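PDB 4G9M: agglutinin from Rhizoctonia solani, which is a fungal lectin that probably binds carbohydrates through a ricin-type beta-trefoil domain and assembles as a domain-swapped dimer. Local coordinates for residues 8-13 with 137-142. Numbering follows the deposited sequence.
Sequences GTYTLK and WKFIDE
Thr11 and Ile140 face each other as a hydrogen-bonded pair, Thr11 N to Ile140 O and Ile140 N to Thr11 O both 2.9 Å, where the first long strand of the chain meets the last, antiparallel to it. Lys13 and Lys138 form the second such pair, with Lys138 N 2.7 Å from Lys13 O. Beyond Thr11, Glu142 N adds a nearly straight bond to Thr9 O (N-H...O 170°).

The face of Thr11, Ile140, Lys13 and Lys138 is mixed: hydroxyl and amines suit its partly exposed surface, while Ile140 packs CB toward Thr11 CB and CD1 on Lys13 CB. Glu142 CG lies against Thr9 CG2, and the bend at chi2 (-90°) turns the carboxylate to Thr11, whose OG1 donates to Glu142 OE2 at 2.9 Å. The two lysines lie side by side, pointing the same way.

The other face is mostly aromatic and aliphatic, with Tyr10, Leu12 and Phe139 buried; Asp141, partly exposed, is the exception. Leu12 CD2 sits over the centre of the Phe139 ring, 3.6 Å from its centroid, a CH-pi contact. Phe139 in turn directs its edge at the face of Tyr10, planes 67° apart, while Asp141 OD1 lies over the opposite face of the tyrosine, toward its rim. Tyr10 OH bonds to Pro6 O. The Trp137 ring brings CE3 within 3.6 Å of Leu12 O.

Within the chain's four-stranded sheet, strand 8-14 lies between 47-51 and 137-141, a pairing of chain ends consistent with closure of a beta-trefoil. Phe139 also meets Phe99 edge-to-face, and Phe139 and Ile140 pair antiparallel with a strand of the second subunit, carrying the sheet across the dimer interface.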
loop_
_atom_site.group_PDB
_atom_site.type_symbol
_atom_site.label_atom_id
_atom_site.label_comp_id
_atom_site.label_asym_id
_atom_site.label_seq_id
_atom_site.Cartn_x
_atom_site.Cartn_y
_atom_site.Cartn_z
ATOM N N GLY B 8 0.311 -11.305 -9.410
ATOM C CA GLY B 8 -0.627 -12.183 -10.083
ATOM C C GLY B 8 -1.533 -11.352 -10.973
ATOM O O GLY B 8 -1.271 -10.170 -11.203
ATOM N N THR B 9 -2.596 -11.968 -11.468
ATOM C CA THR B 9 -3.528 -11.291 -12.356
ATOM C C THR B 9 -4.738 -10.830 -11.561
ATOM O O THR B 9 -5.283 -11.607 -10.773
ATOM C CB THR B 9 -3.985 -12.227 -13.471
ATOM O OG1 THR B 9 -2.843 -12.660 -14.220
ATOM C CG2 THR B 9 -4.988 -11.536 -14.394
ATOM N N TYR B 10 -5.165 -9.584 -11.790
ATOM C CA TYR B 10 -6.281 -9.006 -11.048
ATOM C C TYR B 10 -7.375 -8.411 -11.930
ATOM O O TYR B 10 -7.105 -7.919 -13.031
ATOM C CB TYR B 10 -5.769 -7.917 -10.109
ATOM C CG TYR B 10 -4.950 -8.419 -8.938
ATOM C CD1 TYR B 10 -3.593 -8.692 -9.073
ATOM C CD2 TYR B 10 -5.536 -8.611 -7.700
ATOM C CE1 TYR B 10 -2.845 -9.155 -7.988
ATOM C CE2 TYR B 10 -4.807 -9.071 -6.619
ATOM C CZ TYR B 10 -3.469 -9.335 -6.768
ATOM O OH TYR B 10 -2.779 -9.769 -5.670
ATOM N N THR B 11 -8.612 -8.465 -11.436
ATOM C CA THR B 11 -9.655 -7.534 -11.865
ATOM C C THR B 11 -9.599 -6.368 -10.888
ATOM O O THR B 11 -9.513 -6.572 -9.673
ATOM C CB THR B 11 -11.056 -8.181 -11.833
ATOM O OG1 THR B 11 -11.136 -9.217 -12.821
ATOM C CG2 THR B 11 -12.144 -7.144 -12.117
ATOM N N LEU B 12 -9.595 -5.140 -11.408
ATOM C CA LEU B 12 -9.497 -3.964 -10.548
ATOM C C LEU B 12 -10.816 -3.197 -10.578
ATOM O O LEU B 12 -11.142 -2.527 -11.562
ATOM C CB LEU B 12 -8.330 -3.085 -11.003
ATOM C CG LEU B 12 -6.981 -3.814 -11.055
ATOM C CD1 LEU B 12 -5.857 -2.888 -11.501
ATOM C CD2 LEU B 12 -6.641 -4.446 -9.707
ATOM N N LYS B 13 -11.581 -3.323 -9.502
ATOM C CA LYS B 13 -12.939 -2.803 -9.445
ATOM C C LYS B 13 -12.999 -1.474 -8.706
ATOM O O LYS B 13 -12.608 -1.382 -7.540
ATOM C CB LYS B 13 -13.876 -3.823 -8.775
ATOM C CG LYS B 13 -15.318 -3.335 -8.676
ATOM C CD LYS B 13 -16.208 -4.391 -8.035
ATOM C CE LYS B 13 -15.763 -4.712 -6.616
ATOM N NZ LYS B 13 -16.054 -3.593 -5.674
ATOM N N TRP B 137 -9.497 1.252 -5.483
ATOM C CA TRP B 137 -9.766 0.100 -6.333
ATOM C C TRP B 137 -9.721 -1.183 -5.523
ATOM O O TRP B 137 -8.824 -1.377 -4.697
ATOM C CB TRP B 137 -8.730 0.035 -7.468
ATOM C CG TRP B 137 -8.712 1.306 -8.319
ATOM C CD1 TRP B 137 -8.032 2.469 -8.047
ATOM C CD2 TRP B 137 -9.413 1.532 -9.548
ATOM N NE1 TRP B 137 -8.276 3.407 -9.035
ATOM C CE2 TRP B 137 -9.114 2.850 -9.968
ATOM C CE3 TRP B 137 -10.268 0.749 -10.339
ATOM C CZ2 TRP B 137 -9.634 3.392 -11.137
ATOM C CZ3 TRP B 137 -10.782 1.287 -11.497
ATOM C CH2 TRP B 137 -10.452 2.599 -11.895
ATOM N N LYS B 138 -10.704 -2.053 -5.753
ATOM C CA LYS B 138 -10.691 -3.384 -5.171
ATOM C C LYS B 138 -9.805 -4.280 -6.017
ATOM O O LYS B 138 -10.016 -4.405 -7.223
ATOM C CB LYS B 138 -12.100 -3.980 -5.098
ATOM C CG LYS B 138 -13.136 -3.102 -4.398
ATOM C CD LYS B 138 -12.786 -2.892 -2.943
ATOM C CE LYS B 138 -12.513 -4.215 -2.256
ATOM N NZ LYS B 138 -11.405 -4.086 -1.281
ATOM N N PHE B 139 -8.820 -4.904 -5.379
ATOM C CA PHE B 139 -7.929 -5.823 -6.064
ATOM C C PHE B 139 -8.481 -7.233 -5.986
ATOM O O PHE B 139 -8.341 -7.908 -4.973
ATOM C CB PHE B 139 -6.520 -5.747 -5.471
ATOM C CG PHE B 139 -5.679 -4.653 -6.074
ATOM C CD1 PHE B 139 -6.045 -3.322 -5.943
ATOM C CD2 PHE B 139 -4.520 -4.962 -6.776
ATOM C CE1 PHE B 139 -5.285 -2.315 -6.508
ATOM C CE2 PHE B 139 -3.739 -3.944 -7.333
ATOM C CZ PHE B 139 -4.125 -2.627 -7.194
ATOM N N ILE B 140 -9.127 -7.661 -7.064
ATOM C CA ILE B 140 -9.688 -9.021 -7.111
ATOM C C ILE B 140 -8.736 -10.010 -7.776
ATOM O O ILE B 140 -8.607 -10.032 -8.997
ATOM C CB ILE B 140 -11.053 -9.040 -7.841
ATOM C CG1 ILE B 140 -12.004 -8.004 -7.225
ATOM C CG2 ILE B 140 -11.671 -10.430 -7.776
ATOM C CD1 ILE B 140 -13.234 -7.751 -8.061
ATOM N N ASP B 141 -8.078 -10.827 -6.956
ATOM C CA ASP B 141 -7.082 -11.806 -7.396
ATOM C C ASP B 141 -7.713 -12.980 -8.145
ATOM O O ASP B 141 -8.638 -13.621 -7.643
ATOM C CB ASP B 141 -6.334 -12.331 -6.152
ATOM C CG ASP B 141 -5.049 -13.093 -6.478
ATOM O OD1 ASP B 141 -4.417 -12.852 -7.531
ATOM O OD2 ASP B 141 -4.635 -13.910 -5.623
ATOM N N GLU B 142 -7.215 -13.246 -9.351
ATOM C CA GLU B 142 -7.580 -14.458 -10.089
ATOM C C GLU B 142 -6.729 -15.611 -9.571
ATOM O O GLU B 142 -5.512 -15.493 -9.460
ATOM C CB GLU B 142 -7.330 -14.276 -11.592
ATOM C CG GLU B 142 -7.661 -12.894 -12.132
ATOM C CD GLU B 142 -9.082 -12.762 -12.603
ATOM O OE1 GLU B 142 -9.685 -13.796 -12.931
ATOM O OE2 GLU B 142 -9.595 -11.623 -12.653
#